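Local coordinates for protein Sodium/sialic acid symporter SiaT (Proteus mirabilis, PDB 5NV9) that takes up the sialic acid N-acetylneuraminic acid across the bacterial inner membrane, driven by the sodium gradient, with two sodium ions for each sugar, at residues A114-R119 with K429-G434; I139-V144 with W394-D399; G173-V178 with V258-V263; N408-L413 with A450-D455. All coordinates share one frame; numbering follows the deposited sequence.

Contact 1. Residues A114-R119 with K429-G434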
# COMPACT_ATOMS: atom_id res chain seq x y z
N ALA A 114 -24.39 -3.77 -5.59
CA ALA A 114 -25.44 -2.75 -5.70
C ALA A 114 -25.58 -2.12 -7.08
O ALA A 114 -26.67 -1.83 -7.51
CB ALA A 114 -25.22 -1.65 -4.67
N ARG A 115 -24.46 -1.88 -7.78
CA ARG A 115 -24.44 -1.21 -9.08
C ARG A 115 -24.69 -2.20 -10.22
O ARG A 115 -25.34 -1.84 -11.21
CB ARG A 115 -23.05 -0.54 -9.28
CG ARG A 115 -22.81 0.10 -10.62
CD ARG A 115 -23.85 1.20 -10.87
NE ARG A 115 -23.63 1.81 -12.15
CZ ARG A 115 -24.09 1.34 -13.30
NH1 ARG A 115 -24.85 0.26 -13.29
NH2 ARG A 115 -23.80 1.94 -14.44
N PHE A 116 -24.11 -3.40 -10.07
CA PHE A 116 -24.08 -4.43 -11.08
C PHE A 116 -24.70 -5.72 -10.55
O PHE A 116 -25.95 -5.80 -10.34
CB PHE A 116 -22.62 -4.66 -11.56
CG PHE A 116 -22.04 -3.47 -12.30
CD1 PHE A 116 -22.74 -2.87 -13.33
CD2 PHE A 116 -20.76 -2.98 -11.99
CE1 PHE A 116 -22.21 -1.77 -14.01
CE2 PHE A 116 -20.22 -1.93 -12.68
CZ PHE A 116 -20.95 -1.30 -13.69
N ASP A 117 -23.90 -6.73 -10.28
CA ASP A 117 -24.46 -7.87 -9.53
C ASP A 117 -23.34 -8.58 -8.73
O ASP A 117 -22.23 -8.04 -8.66
CB ASP A 117 -25.21 -8.81 -10.47
CG ASP A 117 -24.31 -9.51 -11.44
OD1 ASP A 117 -23.09 -9.36 -11.34
OD2 ASP A 117 -24.84 -10.22 -12.32
N VAL A 118 -23.64 -9.74 -8.16
CA VAL A 118 -22.72 -10.46 -7.34
C VAL A 118 -21.47 -10.96 -8.08
O VAL A 118 -20.45 -11.18 -7.45
CB VAL A 118 -23.45 -11.62 -6.60
CG1 VAL A 118 -23.75 -12.80 -7.52
CG2 VAL A 118 -22.69 -12.05 -5.38
N ARG A 119 -21.51 -11.09 -9.40
CA ARG A 119 -20.34 -11.62 -10.12
C ARG A 119 -19.21 -10.59 -10.12
O ARG A 119 -18.03 -10.93 -10.06
CB ARG A 119 -20.72 -12.10 -11.57
CG ARG A 119 -21.75 -13.25 -11.64
CD ARG A 119 -22.26 -13.49 -13.07
NE ARG A 119 -23.06 -12.34 -13.51
CZ ARG A 119 -23.54 -12.13 -14.73
NH1 ARG A 119 -23.32 -13.01 -15.69
NH2 ARG A 119 -24.25 -11.04 -14.98
N LYS A 429 -23.46 5.51 -16.84
CA LYS A 429 -24.81 5.19 -16.33
C LYS A 429 -25.45 3.97 -17.03
O LYS A 429 -26.19 3.20 -16.42
CB LYS A 429 -25.74 6.41 -16.49
CG LYS A 429 -27.17 6.16 -16.01
CD LYS A 429 -28.02 7.44 -15.93
CE LYS A 429 -29.52 7.12 -15.70
NZ LYS A 429 -29.80 6.75 -14.30
N ARG A 430 -25.16 3.75 -18.29
CA ARG A 430 -25.84 2.67 -19.00
C ARG A 430 -25.20 1.31 -18.81
O ARG A 430 -25.79 0.29 -19.14
CB ARG A 430 -25.94 2.96 -20.49
CG ARG A 430 -27.14 3.83 -20.78
CD ARG A 430 -26.73 5.29 -20.78
NE ARG A 430 -25.57 5.44 -21.64
CZ ARG A 430 -24.32 5.73 -21.25
NH1 ARG A 430 -24.06 5.98 -19.98
NH2 ARG A 430 -23.31 5.79 -22.16
N ALA A 431 -24.01 1.28 -18.23
CA ALA A 431 -23.37 0.03 -18.02
C ALA A 431 -24.24 -0.78 -17.11
O ALA A 431 -24.92 -0.20 -16.25
CB ALA A 431 -21.98 0.23 -17.39
N ASN A 432 -24.19 -2.11 -17.26
CA ASN A 432 -25.08 -2.97 -16.51
C ASN A 432 -24.33 -4.25 -16.16
O ASN A 432 -23.16 -4.41 -16.52
CB ASN A 432 -26.39 -3.24 -17.36
CG ASN A 432 -26.08 -3.65 -18.80
OD1 ASN A 432 -25.27 -4.55 -19.02
ND2 ASN A 432 -26.76 -3.01 -19.80
N ALA A 433 -24.99 -5.14 -15.43
CA ALA A 433 -24.35 -6.35 -14.95
C ALA A 433 -23.69 -7.18 -16.01
O ALA A 433 -22.56 -7.71 -15.88
CB ALA A 433 -25.36 -7.17 -14.23
N GLY A 434 -24.39 -7.35 -17.11
CA GLY A 434 -23.84 -8.14 -18.16
C GLY A 434 -22.68 -7.46 -18.86
O GLY A 434 -21.72 -8.10 -19.15
O HOH W 1 -21.80 -7.69 -12.95
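Arg115 grips the backbone carbonyl of Ala431 end-on. Its NH1 and NH2 each donate to Ala431 O at 3.0 Å. The oxygen lies near the guanidinium plane. Both donors reach it from one face of the carbonyl, about 40° above the carbonyl plane. The N-H angles are near 145°, so both bonds are somewhat bent. NE of Arg115 donates to Gly425 O, so the guanidinium is tied to two backbone carbonyls and its rotation is fixed. CG of Arg115, anti to the backbone N (chi1 175°), lies over the Phe116 ring centre; the bend at chi2 folds the guanidinium over the ring's rim at CE1. That ring turns an edge to Ala431, with Phe116 CE1 3.9 Å from Ala431 CB. Phe116 CD1 sits 3.5 Å from Asn432 C. Asp117 is the N-cap of helix 118-151. Its OD1 accepts from Arg119 N at 3.0 Å and from a water at 2.7 Å. The same water donates to Ala433 O, 3.0 Å away, and joins the segments. OD2 of Asp117 takes NE and NH2 of Arg119 in a salt bridge, 2.8 Å to NH2. Asn432 caps helix 433-452 through OD1 to Ser435 N, and its ND2 donates to Ala477 O. Phe116 and Ala431 also pack on Leu424 of helix 415-427. Phe116 touches Ala436 and Arg119 touches Val437, both on helix 433-452, at the cytoplasmic ends of these helices.

Contact 2. Residues I139-V144 with W394-D399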
# COMPACT_ATOMS: atom_id res chain seq x y z
N ILE A 139 6.10 -7.50 1.38
CA ILE A 139 6.50 -6.43 2.26
C ILE A 139 7.46 -7.04 3.31
O ILE A 139 8.44 -6.46 3.68
CB ILE A 139 5.33 -5.73 2.95
CG1 ILE A 139 4.69 -4.71 2.00
CG2 ILE A 139 5.81 -4.97 4.18
CD1 ILE A 139 3.35 -4.19 2.47
N THR A 140 7.09 -8.21 3.81
CA THR A 140 7.84 -8.91 4.83
C THR A 140 9.21 -9.41 4.31
O THR A 140 10.25 -9.24 4.95
CB THR A 140 6.95 -10.03 5.37
OG1 THR A 140 5.76 -9.43 5.89
CG2 THR A 140 7.64 -10.83 6.42
N TYR A 141 9.20 -9.99 3.12
CA TYR A 141 10.39 -10.39 2.38
C TYR A 141 11.39 -9.28 2.17
O TYR A 141 12.55 -9.49 2.53
CB TYR A 141 9.99 -11.04 1.04
CG TYR A 141 11.17 -11.48 0.20
CD1 TYR A 141 12.02 -12.48 0.64
CD2 TYR A 141 11.43 -10.90 -1.03
CE1 TYR A 141 13.11 -12.88 -0.12
CE2 TYR A 141 12.51 -11.31 -1.80
CZ TYR A 141 13.34 -12.30 -1.34
OH TYR A 141 14.42 -12.72 -2.09
N LEU A 142 10.97 -8.12 1.63
CA LEU A 142 11.86 -6.99 1.43
C LEU A 142 12.47 -6.47 2.75
O LEU A 142 13.63 -6.14 2.78
CB LEU A 142 11.18 -5.79 0.81
CG LEU A 142 10.51 -5.88 -0.53
CD1 LEU A 142 10.16 -4.45 -0.93
CD2 LEU A 142 11.40 -6.56 -1.55
N THR A 143 11.66 -6.39 3.81
CA THR A 143 12.12 -5.90 5.09
C THR A 143 13.23 -6.80 5.60
O THR A 143 14.26 -6.32 6.10
CB THR A 143 10.92 -5.83 6.08
OG1 THR A 143 9.83 -5.14 5.46
CG2 THR A 143 11.24 -5.19 7.40
N VAL A 144 13.01 -8.11 5.52
CA VAL A 144 14.01 -9.10 5.87
C VAL A 144 15.28 -8.96 4.98
O VAL A 144 16.40 -8.97 5.49
CB VAL A 144 13.47 -10.55 5.79
CG1 VAL A 144 14.61 -11.56 5.93
CG2 VAL A 144 12.43 -10.80 6.87
N TRP A 394 9.03 -18.82 2.70
CA TRP A 394 9.42 -19.51 1.48
C TRP A 394 10.27 -18.59 0.60
O TRP A 394 11.34 -18.99 0.10
CB TRP A 394 8.14 -20.08 0.83
CG TRP A 394 8.16 -20.63 -0.59
CD1 TRP A 394 9.24 -21.00 -1.34
CD2 TRP A 394 6.99 -20.92 -1.41
NE1 TRP A 394 8.82 -21.48 -2.57
CE2 TRP A 394 7.45 -21.43 -2.65
CE3 TRP A 394 5.60 -20.79 -1.21
CZ2 TRP A 394 6.59 -21.80 -3.68
CZ3 TRP A 394 4.74 -21.17 -2.25
CH2 TRP A 394 5.24 -21.67 -3.47
N LEU A 395 9.86 -17.34 0.46
CA LEU A 395 10.61 -16.37 -0.36
C LEU A 395 12.02 -16.14 0.16
O LEU A 395 12.96 -15.96 -0.62
CB LEU A 395 9.88 -15.03 -0.43
CG LEU A 395 8.65 -14.98 -1.34
CD1 LEU A 395 7.82 -13.71 -1.09
CD2 LEU A 395 9.04 -15.10 -2.82
N VAL A 396 12.15 -16.15 1.48
CA VAL A 396 13.42 -15.93 2.15
C VAL A 396 14.35 -17.13 1.95
O VAL A 396 15.42 -16.99 1.35
CB VAL A 396 13.21 -15.57 3.65
CG1 VAL A 396 14.53 -15.54 4.38
CG2 VAL A 396 12.55 -14.21 3.78
N LEU A 397 13.92 -18.31 2.40
CA LEU A 397 14.82 -19.47 2.47
C LEU A 397 15.14 -20.12 1.12
O LEU A 397 16.18 -20.77 0.99
CB LEU A 397 14.26 -20.52 3.46
CG LEU A 397 14.19 -20.03 4.92
CD1 LEU A 397 13.58 -21.07 5.84
CD2 LEU A 397 15.56 -19.59 5.44
N SER A 398 14.30 -19.93 0.11
CA SER A 398 14.50 -20.57 -1.19
C SER A 398 15.48 -19.80 -2.07
O SER A 398 16.42 -20.37 -2.60
CB SER A 398 13.17 -20.68 -1.92
OG SER A 398 12.79 -19.40 -2.38
N ASP A 399 15.23 -18.52 -2.25
CA ASP A 399 16.09 -17.66 -3.08
C ASP A 399 15.64 -16.21 -2.88
O ASP A 399 15.36 -15.80 -1.75
CB ASP A 399 16.05 -18.08 -4.57
CG ASP A 399 14.72 -18.78 -4.97
OD1 ASP A 399 13.68 -18.45 -4.37
OD2 ASP A 399 14.72 -19.65 -5.87
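Tyr141 lays one ring face against Leu395. Leu395 CB stands 4.0 Å from the centroid of the Tyr141 ring in a CH-pi contact, 29° off the ring normal. The two side chains cross at about a right angle. Val396 meets the same ring at its edge, in plane, with CG2 3.6 Å from Tyr141 CD1. The ring is thus lodged between a face partner and an edge partner on successive residues. The phenol is aimed there because CG of Tyr141 is anti to the backbone N (chi1 179°). At its far end, Tyr141 OH donates to Asp399 O at 3.2 Å. It meets that oxygen in the carbonyl plane, on a lone pair. Asp399 is poorly ordered, and the chain is not modelled from residue 400 to 403, so this bond is less certain than the packing. One turn further along helix 118-151, Val144 CG1 adds an apolar contact with Val396 CG2 at 4.0 Å. Val144 also packs on Ile159 and Ile162 of helix 155-203, and Val396 on Pro155. Behind this face, Thr143 OG1 donates to Ile139 O at 2.6 Å. The axes of 139-144 and 394-398 approach to 9.7 Å, with their directions 40° apart. This is helix-to-helix packing at the periplasmic end of an outward-open LeuT fold, with the Tyr141 side chain about 13 Å from the bound sialic acid.

Contact 3. Residues G173-V178 with V258-V263; sequences GGIEGV and VQRYIV
This buried contact borders Na3, the second sodium site of this LeuT-fold symporter, on its cytoplasmic side. Ile175 and Val178 of helix 155-203 meet Gln259, Arg260 and Val263 of the loop before helix 267-301. The Val178 side chain is about 3 Å from a bound sodium ion. That of Arg260 is about 3 Å from the side chains of Asp182 and Ser346, two ligands of Na3. The positive guanidinium so near Asp182 may partly offset that carboxylate's negative charge. The Arg260 chain bends at chi2 (83°), and its guanidinium then reaches the helix. One face of that group takes Ile175 CD1, 3.6 Å from NH2 of Arg260. Val178 CG1 comes to its edge instead, in plane, 3.5 Å from the same NH2. The polar end of Arg260 is held from elsewhere: NE donates to Ser53 OG, NH1 makes a weak bond to Asp256 O, and NH2 is also hydrogen-bonded outside the two segments. Gln259 presents its amide to Ile175, with NE2 3.8 Å from Ile175 CD1. NE2 donates to Asn349 OD1 and Phe39 O, while OE1 pairs with Ser350 OG. The buried amide is therefore satisfied at both ends. The helix is kinked here, where the N atoms of Ile175 and Glu176 lack a bond to the turn before, and Gly174 has positive phi (71°). Further along the loop, Val263 CG1 reaches Ile175 CG1 at 4.4 Å.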
# COMPACT_ATOMS: atom_id res chain seq x y z
N GLY A 173 -6.79 -5.86 18.27
CA GLY A 173 -7.15 -4.44 18.25
C GLY A 173 -8.23 -3.91 17.34
O GLY A 173 -8.73 -2.78 17.54
N GLY A 174 -8.57 -4.70 16.31
CA GLY A 174 -9.61 -4.31 15.37
C GLY A 174 -9.08 -3.17 14.52
O GLY A 174 -7.91 -2.91 14.53
N ILE A 175 -9.95 -2.56 13.72
CA ILE A 175 -9.56 -1.49 12.83
C ILE A 175 -9.11 -0.27 13.62
O ILE A 175 -8.25 0.49 13.14
CB ILE A 175 -10.67 -1.10 11.87
CG1 ILE A 175 -10.14 -0.11 10.83
CG2 ILE A 175 -11.92 -0.55 12.64
CD1 ILE A 175 -8.92 -0.52 10.04
N GLU A 176 -9.66 -0.08 14.84
CA GLU A 176 -9.19 1.05 15.68
C GLU A 176 -7.74 0.91 16.16
O GLU A 176 -6.94 1.84 16.08
CB GLU A 176 -10.12 1.34 16.84
CG GLU A 176 -11.35 2.11 16.39
CD GLU A 176 -12.43 2.10 17.47
OE1 GLU A 176 -13.12 1.08 17.56
OE2 GLU A 176 -12.53 3.10 18.21
N GLY A 177 -7.40 -0.28 16.63
CA GLY A 177 -6.04 -0.55 16.94
C GLY A 177 -5.08 -0.53 15.78
O GLY A 177 -3.92 -0.17 15.94
N VAL A 178 -5.58 -0.89 14.59
CA VAL A 178 -4.80 -0.85 13.40
C VAL A 178 -4.56 0.62 13.00
O VAL A 178 -3.47 1.01 12.57
CB VAL A 178 -5.53 -1.58 12.25
CG1 VAL A 178 -4.83 -1.29 10.98
CG2 VAL A 178 -5.50 -3.08 12.47
N VAL A 258 -10.06 2.30 1.11
CA VAL A 258 -11.47 2.63 1.07
C VAL A 258 -12.11 2.44 2.42
O VAL A 258 -12.98 3.19 2.83
CB VAL A 258 -12.25 1.78 -0.02
CG1 VAL A 258 -13.72 2.07 0.09
CG2 VAL A 258 -11.82 2.15 -1.41
N GLN A 259 -11.69 1.42 3.14
CA GLN A 259 -12.13 1.24 4.54
C GLN A 259 -11.95 2.47 5.44
O GLN A 259 -12.78 2.72 6.33
CB GLN A 259 -11.37 0.07 5.14
CG GLN A 259 -12.20 -0.80 6.06
CD GLN A 259 -11.34 -1.87 6.70
OE1 GLN A 259 -10.39 -2.34 6.05
NE2 GLN A 259 -11.64 -2.25 7.97
N ARG A 260 -10.90 3.25 5.22
CA ARG A 260 -10.70 4.47 6.02
C ARG A 260 -11.70 5.57 5.72
O ARG A 260 -11.83 6.49 6.51
CB ARG A 260 -9.29 5.04 5.86
CG ARG A 260 -8.26 4.44 6.78
CD ARG A 260 -7.70 3.14 6.27
NE ARG A 260 -6.84 2.51 7.27
CZ ARG A 260 -6.72 1.19 7.45
NH1 ARG A 260 -7.37 0.35 6.69
NH2 ARG A 260 -5.96 0.74 8.42
N TYR A 261 -12.40 5.50 4.59
CA TYR A 261 -13.40 6.50 4.26
C TYR A 261 -14.69 6.38 5.08
O TYR A 261 -15.47 7.33 5.11
CB TYR A 261 -13.77 6.43 2.75
CG TYR A 261 -12.57 6.60 1.77
CD1 TYR A 261 -11.36 7.22 2.13
CD2 TYR A 261 -12.68 6.12 0.46
CE1 TYR A 261 -10.31 7.37 1.20
CE2 TYR A 261 -11.66 6.29 -0.47
CZ TYR A 261 -10.47 6.88 -0.12
OH TYR A 261 -9.50 6.98 -1.14
N ILE A 262 -14.93 5.21 5.67
CA ILE A 262 -16.18 4.93 6.38
C ILE A 262 -16.01 4.85 7.93
O ILE A 262 -16.98 4.63 8.66
CB ILE A 262 -16.87 3.66 5.78
CG1 ILE A 262 -15.98 2.42 5.79
CG2 ILE A 262 -17.14 3.90 4.30
CD1 ILE A 262 -16.11 1.58 7.02
N VAL A 263 -14.78 4.99 8.42
CA VAL A 263 -14.58 4.96 9.88
C VAL A 263 -14.85 6.28 10.59
O VAL A 263 -14.94 6.31 11.85
CB VAL A 263 -13.15 4.48 10.26
CG1 VAL A 263 -12.92 3.08 9.80
CG2 VAL A 263 -12.07 5.40 9.74

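Contact 4. Residues N408-L413 with A450-D455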
# COMPACT_ATOMS: atom_id res chain seq x y z
N ASN A 408 1.84 -14.42 -7.87
CA ASN A 408 1.83 -13.04 -7.47
C ASN A 408 1.69 -12.08 -8.67
O ASN A 408 0.81 -11.20 -8.70
CB ASN A 408 3.09 -12.72 -6.67
CG ASN A 408 3.33 -11.25 -6.58
OD1 ASN A 408 2.68 -10.55 -5.79
ND2 ASN A 408 4.23 -10.74 -7.42
N SER A 409 2.55 -12.27 -9.68
CA SER A 409 2.49 -11.41 -10.84
C SER A 409 1.14 -11.60 -11.56
O SER A 409 0.55 -10.63 -12.04
CB SER A 409 3.70 -11.61 -11.77
OG SER A 409 3.54 -12.74 -12.59
N LEU A 410 0.63 -12.84 -11.57
CA LEU A 410 -0.67 -13.18 -12.17
C LEU A 410 -1.87 -12.47 -11.50
O LEU A 410 -2.72 -11.87 -12.19
CB LEU A 410 -0.87 -14.69 -12.09
CG LEU A 410 -2.09 -15.28 -12.77
CD1 LEU A 410 -2.16 -14.77 -14.20
CD2 LEU A 410 -1.98 -16.79 -12.72
N ILE A 411 -1.95 -12.54 -10.16
CA ILE A 411 -3.05 -11.92 -9.38
C ILE A 411 -2.98 -10.37 -9.44
O ILE A 411 -4.02 -9.68 -9.49
CB ILE A 411 -3.05 -12.43 -7.91
CG1 ILE A 411 -4.20 -11.82 -7.15
CG2 ILE A 411 -1.77 -12.08 -7.19
CD1 ILE A 411 -5.54 -12.10 -7.84
N GLY A 412 -1.74 -9.85 -9.45
CA GLY A 412 -1.46 -8.43 -9.65
C GLY A 412 -2.10 -7.85 -10.88
O GLY A 412 -2.57 -6.71 -10.88
N LEU A 413 -2.13 -8.63 -11.96
CA LEU A 413 -2.77 -8.18 -13.16
C LEU A 413 -4.28 -7.91 -12.99
O LEU A 413 -4.87 -7.17 -13.80
CB LEU A 413 -2.58 -9.21 -14.24
CG LEU A 413 -1.15 -9.53 -14.69
CD1 LEU A 413 -1.17 -10.72 -15.65
CD2 LEU A 413 -0.57 -8.30 -15.35
N ALA A 450 -0.78 -8.71 -22.61
CA ALA A 450 0.23 -7.65 -22.31
C ALA A 450 1.43 -8.20 -21.56
O ALA A 450 2.57 -7.96 -21.95
CB ALA A 450 -0.36 -6.51 -21.49
N ARG A 451 1.13 -8.97 -20.52
CA ARG A 451 2.11 -9.41 -19.56
C ARG A 451 2.92 -10.54 -20.11
O ARG A 451 4.13 -10.52 -19.96
CB ARG A 451 1.44 -9.86 -18.26
CG ARG A 451 2.30 -10.66 -17.31
CD ARG A 451 3.40 -9.78 -16.72
NE ARG A 451 4.20 -10.61 -15.86
CZ ARG A 451 5.13 -11.46 -16.28
NH1 ARG A 451 5.44 -11.54 -17.58
NH2 ARG A 451 5.78 -12.21 -15.40
N TYR A 452 2.26 -11.52 -20.76
CA TYR A 452 2.93 -12.75 -21.17
C TYR A 452 3.24 -12.85 -22.67
O TYR A 452 4.10 -13.64 -23.07
CB TYR A 452 2.13 -13.97 -20.70
CG TYR A 452 1.96 -14.07 -19.22
CD1 TYR A 452 3.06 -14.23 -18.36
CD2 TYR A 452 0.69 -13.99 -18.65
CE1 TYR A 452 2.89 -14.26 -16.96
CE2 TYR A 452 0.51 -14.06 -17.25
CZ TYR A 452 1.62 -14.21 -16.41
OH TYR A 452 1.44 -14.26 -15.02
N GLY A 453 2.62 -12.02 -23.50
CA GLY A 453 2.89 -12.09 -24.94
C GLY A 453 3.39 -10.78 -25.51
O GLY A 453 3.24 -10.49 -26.69
N SER A 454 3.92 -9.91 -24.67
CA SER A 454 4.48 -8.68 -25.23
C SER A 454 5.62 -8.17 -24.36
O SER A 454 5.84 -8.67 -23.24
CB SER A 454 3.42 -7.59 -25.35
OG SER A 454 3.23 -6.90 -24.13
N ASP A 455 6.28 -7.14 -24.87
CA ASP A 455 7.32 -6.48 -24.12
C ASP A 455 6.89 -5.14 -23.52
O ASP A 455 7.73 -4.35 -23.10
CB ASP A 455 8.51 -6.28 -25.04
CG ASP A 455 9.19 -7.57 -25.33
OD1 ASP A 455 9.33 -8.41 -24.39
OD2 ASP A 455 9.54 -7.76 -26.50
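Arg451 packs on Leu413 near the periplasmic end of two transmembrane helices of the LeuT-fold chain, 405-412 and 433-452. Its CB starts the contact, 3.8 Å from CD1 of Leu413 and 3.9 Å from CD2 of Leu413. CG stays beside the same CD1 and also lies over the centre of the Tyr452 ring. The chain is bent at chi2 (69°), which turns it across that ring. NE is 4.0 Å from Ser409 OG. At the tip, Arg451 NH2 comes within 3.6 Å of Ser409 OG, oblique to the guanidinium plane, with no hydrogen bond between them. One face of the guanidinium has CE1 of Tyr452 above its centre, so arginine and tyrosine of the same segment lie one over the other. Ser409 OG makes weak bonds to Asp405 O and Ala406 O in its own helix. Tyr452 carries the other half of the contact. Its OH is 3.6 Å from Ser409 OG and 3.7 Å from Leu410 CD1. Leu410 comes to the ring at its edge and crosses the tyrosine at about a right angle. Leu413 CD1 is 4.1 Å from Tyr452 CE2, which joins the two leucines on one ring edge carbon. Tyr461 of helix 459-475 touches both Leu413 and Arg451. Gly453 is the first residue to leave helical geometry. Just beyond it, Ser454 OG donates to Ala450 O at 2.5 Å, in the carbonyl plane and on a lone pair.

In the fold
Contacts 1 and 3 lie toward the cytoplasmic side and contacts 2 and 4 toward the periplasmic side. Helix 118-151 links contact 1 to contact 2, whose centres are 40 Å apart. Helix 433-452 links contact 1 to contact 4, 26 Å between centres. Contact 3 sits on the next helix, 155-203. Its centre is about 28 Å from those of contacts 1 and 2. Along the chain, contact 1 spans contacts 2 and 3, while its segments alternate with those of contact 4. No two contacts touch. Contact 3 borders the Na3 site. Contacts 1 and 4 lie away from the annotated sites. Contact 1 ties an early part of the chain to a late one; contact 4 joins two late parts.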